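Local coordinates for acetyl-CoA hydrolase/transferase family protein (Porphyromonas gingivalis, PDB 2NVV) that probably hydrolyses acetyl-CoA or exchanges CoA between acetate and another acyl group, as a zinc-binding member of the acetyl-CoA hydrolase/transferase family, at residues L3-A8 / V207-R211; N31-P36 / I156-N160; A236-V240 / L270-I276. All coordinates share one frame; numbering follows the deposited sequence.

Interaction 1 (L3-A8 / V207-R211); sequences LRFITA and VGVVR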
ATOM      1  N   LEU A   3       2.898 -15.971 -41.675  1.00 11.41           N
ATOM      2  CA  LEU A   3       2.583 -14.608 -41.268  1.00 12.01           C
ATOM      3  C   LEU A   3       2.037 -13.822 -42.451  1.00 13.83           C
ATOM      4  O   LEU A   3       2.659 -13.742 -43.508  1.00 14.46           O
ATOM      5  CB  LEU A   3       3.829 -13.908 -40.713  1.00 11.02           C
ATOM      6  CG  LEU A   3       4.056 -13.910 -39.194  1.00 10.06           C
ATOM      7  CD1 LEU A   3       3.677 -15.268 -38.587  1.00  9.26           C
ATOM      8  CD2 LEU A   3       5.523 -13.564 -38.916  1.00  8.22           C
ATOM      9  N   ARG A   4       0.858 -13.244 -42.255  1.00 15.41           N
ATOM     10  CA  ARG A   4       0.192 -12.465 -43.284  1.00 16.99           C
ATOM     11  C   ARG A   4       0.428 -10.971 -43.045  1.00 17.40           C
ATOM     12  O   ARG A   4       0.225 -10.470 -41.939  1.00 18.01           O
ATOM     13  CB  ARG A   4      -1.311 -12.768 -43.256  1.00 17.84           C
ATOM     14  CG  ARG A   4      -2.131 -11.982 -44.244  1.00 20.72           C
ATOM     15  CD  ARG A   4      -3.611 -12.109 -43.930  1.00 22.97           C
ATOM     16  NE  ARG A   4      -4.424 -11.159 -44.692  1.00 24.72           N
ATOM     17  CZ  ARG A   4      -5.715 -10.927 -44.463  1.00 25.60           C
ATOM     18  NH1 ARG A   4      -6.341 -11.577 -43.496  1.00 25.67           N
ATOM     19  NH2 ARG A   4      -6.379 -10.035 -45.189  1.00 26.73           N
ATOM     20  N   PHE A   5       0.871 -10.269 -44.084  1.00 17.70           N
ATOM     21  CA  PHE A   5       1.106  -8.842 -43.992  1.00 18.89           C
ATOM     22  C   PHE A   5      -0.103  -8.092 -44.533  1.00 19.85           C
ATOM     23  O   PHE A   5      -0.569  -8.364 -45.636  1.00 20.14           O
ATOM     24  CB  PHE A   5       2.363  -8.493 -44.765  1.00 18.59           C
ATOM     25  CG  PHE A   5       3.608  -8.963 -44.088  1.00 19.17           C
ATOM     26  CD1 PHE A   5       4.342  -8.101 -43.283  1.00 19.58           C
ATOM     27  CD2 PHE A   5       4.008 -10.294 -44.185  1.00 19.13           C
ATOM     28  CE1 PHE A   5       5.457  -8.557 -42.578  1.00 19.61           C
ATOM     29  CE2 PHE A   5       5.120 -10.758 -43.482  1.00 18.59           C
ATOM     30  CZ  PHE A   5       5.845  -9.886 -42.675  1.00 19.52           C
ATOM     31  N   ILE A   6      -0.616  -7.157 -43.742  1.00 20.19           N
ATOM     32  CA  ILE A   6      -1.791  -6.396 -44.125  1.00 19.92           C
ATOM     33  C   ILE A   6      -1.645  -4.908 -43.841  1.00 19.12           C
ATOM     34  O   ILE A   6      -0.610  -4.447 -43.360  1.00 19.21           O
ATOM     35  CB  ILE A   6      -3.034  -6.910 -43.382  1.00 20.63           C
ATOM     36  CG1 ILE A   6      -2.812  -6.820 -41.870  1.00 20.03           C
ATOM     37  CG2 ILE A   6      -3.316  -8.347 -43.769  1.00 20.89           C
ATOM     38  CD1 ILE A   6      -3.973  -7.338 -41.050  1.00 21.10           C
ATOM     39  N   THR A   7      -2.698  -4.161 -44.151  1.00 19.21           N
ATOM     40  CA  THR A   7      -2.713  -2.719 -43.939  1.00 19.14           C
ATOM     41  C   THR A   7      -3.337  -2.387 -42.595  1.00 18.68           C
ATOM     42  O   THR A   7      -3.940  -3.241 -41.952  1.00 18.29           O
ATOM     43  CB  THR A   7      -3.528  -2.004 -45.025  1.00 19.07           C
ATOM     44  OG1 THR A   7      -4.902  -2.391 -44.921  1.00 18.53           O
ATOM     45  CG2 THR A   7      -3.018  -2.374 -46.393  1.00 18.99           C
ATOM     46  N   ALA A   8      -3.193  -1.140 -42.174  1.00 18.97           N
ATOM     47  CA  ALA A   8      -3.748  -0.715 -40.903  1.00 18.92           C
ATOM     48  C   ALA A   8      -5.261  -0.706 -40.987  1.00 19.00           C
ATOM     49  O   ALA A   8      -5.947  -0.724 -39.967  1.00 19.20           O
ATOM     50  CB  ALA A   8      -3.238   0.668 -40.542  1.00 18.16           C
ATOM     51  N   VAL A 207      -3.364 -12.341 -36.543  1.00 11.81           N
ATOM     52  CA  VAL A 207      -4.244 -12.128 -37.678  1.00 12.56           C
ATOM     53  C   VAL A 207      -3.592 -11.288 -38.764  1.00 12.67           C
ATOM     54  O   VAL A 207      -4.105 -11.203 -39.879  1.00 12.75           O
ATOM     55  CB  VAL A 207      -5.557 -11.464 -37.256  1.00 12.46           C
ATOM     56  CG1 VAL A 207      -6.313 -12.392 -36.328  1.00 13.46           C
ATOM     57  CG2 VAL A 207      -5.282 -10.129 -36.578  1.00 13.09           C
ATOM     58  N   GLY A 208      -2.454 -10.674 -38.446  1.00 13.78           N
ATOM     59  CA  GLY A 208      -1.760  -9.859 -39.431  1.00 13.92           C
ATOM     60  C   GLY A 208      -0.597  -9.036 -38.905  1.00 13.39           C
ATOM     61  O   GLY A 208      -0.524  -8.716 -37.710  1.00 12.77           O
ATOM     62  N   VAL A 209       0.318  -8.696 -39.812  1.00 12.01           N
ATOM     63  CA  VAL A 209       1.492  -7.888 -39.484  1.00 11.70           C
ATOM     64  C   VAL A 209       1.517  -6.643 -40.357  1.00 10.19           C
ATOM     65  O   VAL A 209       1.638  -6.734 -41.580  1.00 10.03           O
ATOM     66  CB  VAL A 209       2.815  -8.656 -39.709  1.00 10.91           C
ATOM     67  CG1 VAL A 209       3.994  -7.759 -39.358  1.00 10.84           C
ATOM     68  CG2 VAL A 209       2.847  -9.927 -38.853  1.00 11.31           C
ATOM     69  N   VAL A 210       1.396  -5.482 -39.725  1.00  9.14           N
ATOM     70  CA  VAL A 210       1.400  -4.207 -40.440  1.00  9.03           C
ATOM     71  C   VAL A 210       2.789  -3.591 -40.345  1.00  8.81           C
ATOM     72  O   VAL A 210       3.314  -3.387 -39.248  1.00  9.37           O
ATOM     73  CB  VAL A 210       0.383  -3.210 -39.823  1.00  9.17           C
ATOM     74  CG1 VAL A 210       0.304  -1.957 -40.671  1.00  8.54           C
ATOM     75  CG2 VAL A 210      -0.988  -3.858 -39.692  1.00  9.19           C
ATOM     76  N   ARG A 211       3.394  -3.300 -41.490  1.00  9.14           N
ATOM     77  CA  ARG A 211       4.720  -2.710 -41.486  1.00  8.47           C
ATOM     78  C   ARG A 211       4.619  -1.216 -41.270  1.00  8.48           C
ATOM     79  O   ARG A 211       3.807  -0.540 -41.901  1.00  8.64           O
ATOM     80  CB  ARG A 211       5.440  -2.978 -42.808  1.00  8.84           C
ATOM     81  CG  ARG A 211       5.766  -4.428 -43.082  1.00  9.76           C
ATOM     82  CD  ARG A 211       6.808  -4.534 -44.190  1.00 11.33           C
ATOM     83  NE  ARG A 211       7.097  -5.914 -44.585  1.00 14.42           N
ATOM     84  CZ  ARG A 211       6.343  -6.631 -45.414  1.00 15.42           C
ATOM     85  NH1 ARG A 211       5.239  -6.108 -45.948  1.00 15.54           N
ATOM     86  NH2 ARG A 211       6.696  -7.874 -45.715  1.00 15.52           N
TER

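Interaction 2 (N31-P36 / I156-N160); sequences NPKVVP and IVELN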
ATOM      1  N   ASN A  31       4.223   1.329 -27.971  1.00  7.16           N
ATOM      2  CA  ASN A  31       2.809   1.295 -28.325  1.00  6.39           C
ATOM      3  C   ASN A  31       2.546   1.342 -29.820  1.00  6.48           C
ATOM      4  O   ASN A  31       3.305   1.947 -30.575  1.00  6.39           O
ATOM      5  CB  ASN A  31       2.088   2.482 -27.687  1.00  6.39           C
ATOM      6  CG  ASN A  31       1.591   2.188 -26.297  1.00  6.93           C
ATOM      7  OD1 ASN A  31       0.520   1.616 -26.113  1.00  7.10           O
ATOM      8  ND2 ASN A  31       2.372   2.569 -25.307  1.00  8.28           N
ATOM      9  N   PRO A  32       1.453   0.701 -30.269  1.00  6.67           N
ATOM     10  CA  PRO A  32       1.105   0.702 -31.688  1.00  6.44           C
ATOM     11  C   PRO A  32       0.757   2.152 -32.058  1.00  7.78           C
ATOM     12  O   PRO A  32       0.174   2.868 -31.245  1.00  6.39           O
ATOM     13  CB  PRO A  32      -0.092  -0.246 -31.741  1.00  6.39           C
ATOM     14  CG  PRO A  32      -0.709  -0.088 -30.381  1.00  6.75           C
ATOM     15  CD  PRO A  32       0.502  -0.120 -29.504  1.00  6.39           C
ATOM     16  N   LYS A  33       1.110   2.577 -33.274  1.00  7.54           N
ATOM     17  CA  LYS A  33       0.879   3.954 -33.703  1.00  7.41           C
ATOM     18  C   LYS A  33       0.006   4.182 -34.944  1.00  7.98           C
ATOM     19  O   LYS A  33      -0.408   5.316 -35.213  1.00  8.18           O
ATOM     20  CB  LYS A  33       2.232   4.626 -33.933  1.00  7.05           C
ATOM     21  CG  LYS A  33       3.156   4.568 -32.749  1.00  6.84           C
ATOM     22  CD  LYS A  33       4.584   4.880 -33.162  1.00  8.07           C
ATOM     23  CE  LYS A  33       5.525   4.880 -31.961  1.00 10.41           C
ATOM     24  NZ  LYS A  33       5.654   3.549 -31.330  1.00 10.50           N
ATOM     25  N   VAL A  34      -0.278   3.131 -35.706  1.00  7.91           N
ATOM     26  CA  VAL A  34      -1.073   3.319 -36.914  1.00  7.59           C
ATOM     27  C   VAL A  34      -2.417   2.569 -36.942  1.00  7.92           C
ATOM     28  O   VAL A  34      -3.394   3.035 -37.538  1.00  7.74           O
ATOM     29  CB  VAL A  34      -0.221   2.964 -38.169  1.00  8.16           C
ATOM     30  CG1 VAL A  34      -0.119   1.467 -38.323  1.00  9.67           C
ATOM     31  CG2 VAL A  34      -0.815   3.605 -39.414  1.00  9.47           C
ATOM     32  N   VAL A  35      -2.485   1.425 -36.281  1.00  7.91           N
ATOM     33  CA  VAL A  35      -3.728   0.680 -36.266  1.00  6.51           C
ATOM     34  C   VAL A  35      -4.824   1.342 -35.424  1.00  6.58           C
ATOM     35  O   VAL A  35      -5.968   1.452 -35.866  1.00  6.43           O
ATOM     36  CB  VAL A  35      -3.507  -0.765 -35.781  1.00  6.39           C
ATOM     37  CG1 VAL A  35      -4.860  -1.483 -35.635  1.00  7.31           C
ATOM     38  CG2 VAL A  35      -2.633  -1.505 -36.779  1.00  6.39           C
ATOM     39  N   PRO A  36      -4.498   1.784 -34.192  1.00  6.39           N
ATOM     40  CA  PRO A  36      -5.554   2.419 -33.389  1.00  6.85           C
ATOM     41  C   PRO A  36      -6.276   3.578 -34.092  1.00  6.85           C
ATOM     42  O   PRO A  36      -7.466   3.809 -33.859  1.00  6.39           O
ATOM     43  CB  PRO A  36      -4.821   2.844 -32.112  1.00  6.39           C
ATOM     44  CG  PRO A  36      -3.374   2.842 -32.497  1.00  6.97           C
ATOM     45  CD  PRO A  36      -3.247   1.681 -33.422  1.00  6.39           C
ATOM     46  N   ILE A 156      -2.671  -8.438 -33.321  1.00  7.66           N
ATOM     47  CA  ILE A 156      -2.381  -7.587 -34.467  1.00  8.31           C
ATOM     48  C   ILE A 156      -1.001  -6.987 -34.239  1.00  8.07           C
ATOM     49  O   ILE A 156      -0.821  -6.155 -33.355  1.00  8.40           O
ATOM     50  CB  ILE A 156      -3.405  -6.438 -34.607  1.00  7.68           C
ATOM     51  CG1 ILE A 156      -4.797  -7.009 -34.908  1.00  7.64           C
ATOM     52  CG2 ILE A 156      -2.955  -5.483 -35.701  1.00  6.94           C
ATOM     53  CD1 ILE A 156      -5.883  -5.950 -35.009  1.00  8.23           C
ATOM     54  N   VAL A 157      -0.030  -7.420 -35.031  1.00  8.09           N
ATOM     55  CA  VAL A 157       1.342  -6.930 -34.907  1.00  9.72           C
ATOM     56  C   VAL A 157       1.684  -5.749 -35.823  1.00  9.92           C
ATOM     57  O   VAL A 157       1.219  -5.655 -36.961  1.00 10.02           O
ATOM     58  CB  VAL A 157       2.356  -8.057 -35.182  1.00  9.34           C
ATOM     59  CG1 VAL A 157       3.774  -7.544 -34.961  1.00  8.59           C
ATOM     60  CG2 VAL A 157       2.046  -9.257 -34.291  1.00  9.10           C
ATOM     61  N   GLU A 158       2.520  -4.861 -35.308  1.00 11.60           N
ATOM     62  CA  GLU A 158       2.954  -3.667 -36.015  1.00 12.16           C
ATOM     63  C   GLU A 158       4.489  -3.703 -36.032  1.00 12.20           C
ATOM     64  O   GLU A 158       5.121  -3.485 -35.008  1.00 11.97           O
ATOM     65  CB  GLU A 158       2.441  -2.457 -35.245  1.00 11.86           C
ATOM     66  CG  GLU A 158       2.275  -1.192 -36.037  1.00 11.41           C
ATOM     67  CD  GLU A 158       1.448  -0.153 -35.289  1.00 12.50           C
ATOM     68  OE1 GLU A 158       0.199  -0.265 -35.256  1.00 11.13           O
ATOM     69  OE2 GLU A 158       2.057   0.770 -34.718  1.00 13.25           O
ATOM     70  N   LEU A 159       5.072  -3.995 -37.195  1.00 11.56           N
ATOM     71  CA  LEU A 159       6.528  -4.099 -37.355  1.00 13.02           C
ATOM     72  C   LEU A 159       7.180  -2.754 -37.684  1.00 14.27           C
ATOM     73  O   LEU A 159       7.179  -2.323 -38.841  1.00 15.67           O
ATOM     74  CB  LEU A 159       6.850  -5.087 -38.472  1.00 12.67           C
ATOM     75  CG  LEU A 159       7.989  -6.098 -38.312  1.00 12.46           C
ATOM     76  CD1 LEU A 159       8.344  -6.632 -39.683  1.00 11.23           C
ATOM     77  CD2 LEU A 159       9.206  -5.475 -37.679  1.00 12.64           C
ATOM     78  N   ASN A 160       7.759  -2.110 -36.671  1.00 14.49           N
ATOM     79  CA  ASN A 160       8.387  -0.802 -36.844  1.00 13.76           C
ATOM     80  C   ASN A 160       9.803  -0.828 -37.426  1.00 13.62           C
ATOM     81  O   ASN A 160      10.698  -1.477 -36.903  1.00 12.32           O
ATOM     82  CB  ASN A 160       8.413  -0.064 -35.507  1.00 14.25           C
ATOM     83  CG  ASN A 160       8.495   1.431 -35.672  1.00 14.70           C
ATOM     84  OD1 ASN A 160       9.085   1.926 -36.628  1.00 15.39           O
ATOM     85  ND2 ASN A 160       7.910   2.166 -34.735  1.00 15.43           N
TER

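Interaction 3 (A236-V240 / L270-I276); sequences AAFLV and LGDNPDI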
ATOM      1  N   ALA A 236      19.256  15.104  -3.280  1.00  6.39           N
ATOM      2  CA  ALA A 236      20.606  14.542  -3.309  1.00  6.39           C
ATOM      3  C   ALA A 236      21.381  14.752  -2.002  1.00  6.39           C
ATOM      4  O   ALA A 236      22.041  13.829  -1.513  1.00  6.39           O
ATOM      5  CB  ALA A 236      21.377  15.135  -4.465  1.00  6.39           C
ATOM      6  N   ALA A 237      21.310  15.957  -1.440  1.00  6.39           N
ATOM      7  CA  ALA A 237      22.010  16.236  -0.188  1.00  6.70           C
ATOM      8  C   ALA A 237      21.422  15.448   0.993  1.00  6.72           C
ATOM      9  O   ALA A 237      22.139  15.042   1.907  1.00  6.39           O
ATOM     10  CB  ALA A 237      21.961  17.722   0.108  1.00  6.71           C
ATOM     11  N   PHE A 238      20.114  15.245   0.979  1.00  6.39           N
ATOM     12  CA  PHE A 238      19.450  14.507   2.038  1.00  6.69           C
ATOM     13  C   PHE A 238      19.955  13.068   2.025  1.00  6.39           C
ATOM     14  O   PHE A 238      20.341  12.509   3.054  1.00  6.39           O
ATOM     15  CB  PHE A 238      17.938  14.531   1.808  1.00  6.79           C
ATOM     16  CG  PHE A 238      17.173  13.533   2.642  1.00  6.39           C
ATOM     17  CD1 PHE A 238      17.118  13.656   4.023  1.00  6.39           C
ATOM     18  CD2 PHE A 238      16.505  12.472   2.037  1.00  6.39           C
ATOM     19  CE1 PHE A 238      16.414  12.744   4.793  1.00  6.39           C
ATOM     20  CE2 PHE A 238      15.799  11.551   2.801  1.00  6.66           C
ATOM     21  CZ  PHE A 238      15.752  11.690   4.187  1.00  6.39           C
ATOM     22  N   LEU A 239      19.963  12.480   0.838  1.00  6.39           N
ATOM     23  CA  LEU A 239      20.411  11.113   0.672  1.00  6.39           C
ATOM     24  C   LEU A 239      21.850  10.883   1.138  1.00  6.39           C
ATOM     25  O   LEU A 239      22.100   9.929   1.883  1.00  7.23           O
ATOM     26  CB  LEU A 239      20.213  10.683  -0.787  1.00  6.39           C
ATOM     27  CG  LEU A 239      18.942   9.858  -1.085  1.00  6.75           C
ATOM     28  CD1 LEU A 239      17.841  10.154  -0.098  1.00  6.39           C
ATOM     29  CD2 LEU A 239      18.482  10.123  -2.506  1.00  6.71           C
ATOM     30  N   VAL A 240      22.797  11.734   0.737  1.00  6.39           N
ATOM     31  CA  VAL A 240      24.174  11.519   1.191  1.00  6.47           C
ATOM     32  C   VAL A 240      24.192  11.673   2.717  1.00  6.39           C
ATOM     33  O   VAL A 240      24.904  10.971   3.428  1.00  6.39           O
ATOM     34  CB  VAL A 240      25.194  12.539   0.577  1.00  6.39           C
ATOM     35  CG1 VAL A 240      24.936  12.718  -0.899  1.00  6.69           C
ATOM     36  CG2 VAL A 240      25.127  13.864   1.289  1.00  6.39           C
ATOM     37  N   LEU A 270      22.090  14.224  -8.180  1.00  6.90           N
ATOM     38  CA  LEU A 270      22.739  12.991  -7.752  1.00  6.74           C
ATOM     39  C   LEU A 270      24.055  12.808  -8.507  1.00  6.71           C
ATOM     40  O   LEU A 270      25.087  12.508  -7.913  1.00  7.77           O
ATOM     41  CB  LEU A 270      21.819  11.793  -8.019  1.00  6.39           C
ATOM     42  CG  LEU A 270      20.515  11.700  -7.217  1.00  6.39           C
ATOM     43  CD1 LEU A 270      19.607  10.662  -7.865  1.00  6.39           C
ATOM     44  CD2 LEU A 270      20.799  11.335  -5.754  1.00  6.39           C
ATOM     45  N   GLY A 271      24.005  12.984  -9.824  1.00  6.39           N
ATOM     46  CA  GLY A 271      25.193  12.845 -10.636  1.00  6.54           C
ATOM     47  C   GLY A 271      26.280  13.845 -10.272  1.00  8.27           C
ATOM     48  O   GLY A 271      27.472  13.532 -10.348  1.00  7.52           O
ATOM     49  N   ASP A 272      25.887  15.048  -9.866  1.00  9.03           N
ATOM     50  CA  ASP A 272      26.869  16.066  -9.515  1.00 10.21           C
ATOM     51  C   ASP A 272      27.343  16.045  -8.059  1.00 10.18           C
ATOM     52  O   ASP A 272      28.279  16.760  -7.692  1.00 10.16           O
ATOM     53  CB  ASP A 272      26.331  17.451  -9.871  1.00 12.76           C
ATOM     54  CG  ASP A 272      26.633  17.845 -11.320  1.00 16.16           C
ATOM     55  OD1 ASP A 272      26.251  18.967 -11.718  1.00 17.46           O
ATOM     56  OD2 ASP A 272      27.254  17.044 -12.065  1.00 17.58           O
ATOM     57  N   ASN A 273      26.709  15.236  -7.221  1.00 10.34           N
ATOM     58  CA  ASN A 273      27.128  15.149  -5.834  1.00 10.13           C
ATOM     59  C   ASN A 273      28.060  13.943  -5.732  1.00 10.80           C
ATOM     60  O   ASN A 273      27.616  12.796  -5.783  1.00  9.84           O
ATOM     61  CB  ASN A 273      25.920  14.970  -4.920  1.00  7.94           C
ATOM     62  CG  ASN A 273      26.254  15.220  -3.472  1.00  6.39           C
ATOM     63  OD1 ASN A 273      27.158  14.600  -2.920  1.00  6.39           O
ATOM     64  ND2 ASN A 273      25.526  16.137  -2.846  1.00  6.39           N
ATOM     65  N   PRO A 274      29.372  14.189  -5.584  1.00 10.95           N
ATOM     66  CA  PRO A 274      30.387  13.136  -5.482  1.00 12.36           C
ATOM     67  C   PRO A 274      30.177  12.164  -4.332  1.00 11.80           C
ATOM     68  O   PRO A 274      30.676  11.039  -4.381  1.00 12.02           O
ATOM     69  CB  PRO A 274      31.686  13.923  -5.350  1.00 12.38           C
ATOM     70  CG  PRO A 274      31.252  15.135  -4.583  1.00 13.22           C
ATOM     71  CD  PRO A 274      29.969  15.508  -5.300  1.00 12.84           C
ATOM     72  N   ASP A 275      29.447  12.592  -3.301  1.00 11.85           N
ATOM     73  CA  ASP A 275      29.174  11.729  -2.158  1.00 11.67           C
ATOM     74  C   ASP A 275      28.105  10.707  -2.498  1.00 10.23           C
ATOM     75  O   ASP A 275      27.807   9.822  -1.692  1.00 11.11           O
ATOM     76  CB  ASP A 275      28.732  12.536  -0.950  1.00 13.99           C
ATOM     77  CG  ASP A 275      29.880  13.242  -0.280  1.00 16.77           C
ATOM     78  OD1 ASP A 275      30.938  12.601  -0.111  1.00 16.34           O
ATOM     79  OD2 ASP A 275      29.721  14.426   0.086  1.00 18.20           O
ATOM     80  N   ILE A 276      27.516  10.838  -3.685  1.00  9.07           N
ATOM     81  CA  ILE A 276      26.516   9.874  -4.139  1.00  7.38           C
ATOM     82  C   ILE A 276      27.292   8.894  -5.010  1.00  6.39           C
ATOM     83  O   ILE A 276      27.779   9.262  -6.072  1.00  6.39           O
ATOM     84  CB  ILE A 276      25.403  10.539  -4.996  1.00  7.31           C
ATOM     85  CG1 ILE A 276      24.503  11.409  -4.120  1.00  6.53           C
ATOM     86  CG2 ILE A 276      24.560   9.470  -5.678  1.00  6.39           C
ATOM     87  CD1 ILE A 276      23.615  10.634  -3.179  1.00  6.39           C
TER

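Interaction 1 (L3-A8 / V207-R211)
A single beta bridge, F5 with V209, fastens the N-terminal arm to strand 206-212, the strand at one margin of the seven-stranded parallel sheet. It illustrates how side chains can widen a contact whose backbone pairing is a single bridge. V209 supplies both polar groups: V209 N donates to R4 O at 2.8 Å, and V209 O receives I6 N at 3.2 Å. F5, between the two bonded residues, places its ring between two partners. The V209 CB lies over one face, a CH-pi contact 4.2 Å from the ring centroid, and the R211 guanidinium lies flat on the opposite face, 3.8 Å centre to centre with the planes 7° apart. The guanidinium is displaced toward the CD1-CE1 side of the ring, making the cation-pi contact off-centre. R211 reaches it with a chain extended as far as NE; the turn about CD-NE (chi4 81°) lays the flat group on the phenyl. Beyond the bridge, I6 CD1 rests 3.7 Å from the CA of G208, which carries no side chain there, while I6 CG1 meets V210 CG2 at 4.1 Å. T7 OG1 then bonds to E10 N as the N-cap of helix 8-12. The whole is an edge-strand attachment on a Rossmann-like parallel alpha/beta sheet.

Interaction 2 (N31-P36 / I156-N160)
E158, V35 and I156 bury most of the surface where the loop leading into helix 35-47 crosses strand 154-160, and E158 dominates. The setting is a Rossmann-like parallel alpha/beta sheet: the loop follows strand 20-23 and reaches past strand 122-127 to 154-160. The general principle is that a carboxylate can gather successive backbone N-H groups where a helix starts. E158 is extended beyond CG, and with CG anti to its own N (chi1 -156°) its carboxylate reaches from the strand to the loop. OE2 accepts from K33 N along a nearly straight line (169° at the hydrogen); the modelled separation is improbably short at this resolution and deserves little weight. V34 N lies 3.5 Å from both OE1 and OE2, a weak bond to each, and V35 N reaches OE1 at 3.3 Å, also weakly. The amides of K33, V34 and V35 thus all face one buried acid, most of them over weak bonds, and together with the nearby helix start they may help to stabilise its negative charge. Apolar atoms close in beside it: V35 CG2 approaches OE1 at 3.4 Å, V34 CG1 comes to 3.5 Å from the same oxygen, and P32 CB comes equally near. Two residues earlier in the strand, I156 CG2 packs on V35 CG2 at 4.1 Å, next to I124 of strand 122-127. K33 directs its ammonium elsewhere, forming a salt bridge with E126, while K33 NZ also donates to N31 O at 2.9 Å in the carbonyl plane.

Interaction 3 (A236-V240 / L270-I276)
I276 N bonds to N273 O at 2.9 Å and closes a type I beta turn, N273 to I276, whose two end residues both press on V240 of helix 226-245. The same turn is braced by the N273 side chain: its OD1 accepts from D275 N at 3.1 Å, in the carbonyl plane, an Asx turn. OD1 also lies 3.5 Å from V240 CG1. That methyl, anti to the V240 carbonyl carbon, is the main point of contact, touching I276 CD1 at 3.4 Å and D275 CB at 3.8 Å. The V240 and I276 side chains cross at about a right angle. The turn follows helix 261-272, which comes after strand 255-257 and the glycine-rich predicted CoA-binding residues G258 to V262, a strand-turn-helix consistent with a Rossmann-type unit. Helix 226-245 flanks the far end of that helix. There L270 CD2 settles against A236 CB at 4.1 Å and meets L239 CD2 obliquely at 4.2 Å. I276 CD1 also extends to L239 CB, and F252 of a nearby loop touches both of these residues.

In the fold
Interactions 1 and 2 are built on one sheet, whose strands 154-160 and 206-212 lie side by side; V210 N and O probably bond to V157 O and L159 N between them. Their centres are 10 Å apart, and interaction 2 is nested in the chain loop that interaction 1 closes. Interaction 2 is the buried one, where a carboxylate is met by backbone amides; interaction 1, at the margin, is only partly buried and uses a beta bridge and a ring-guanidinium stack. Interaction 3, on the opposite side of the chain's centre, joins a helix to the end of another and the turn after it, mainly through apolar contacts, with its hydrogen bonds lying within each segment.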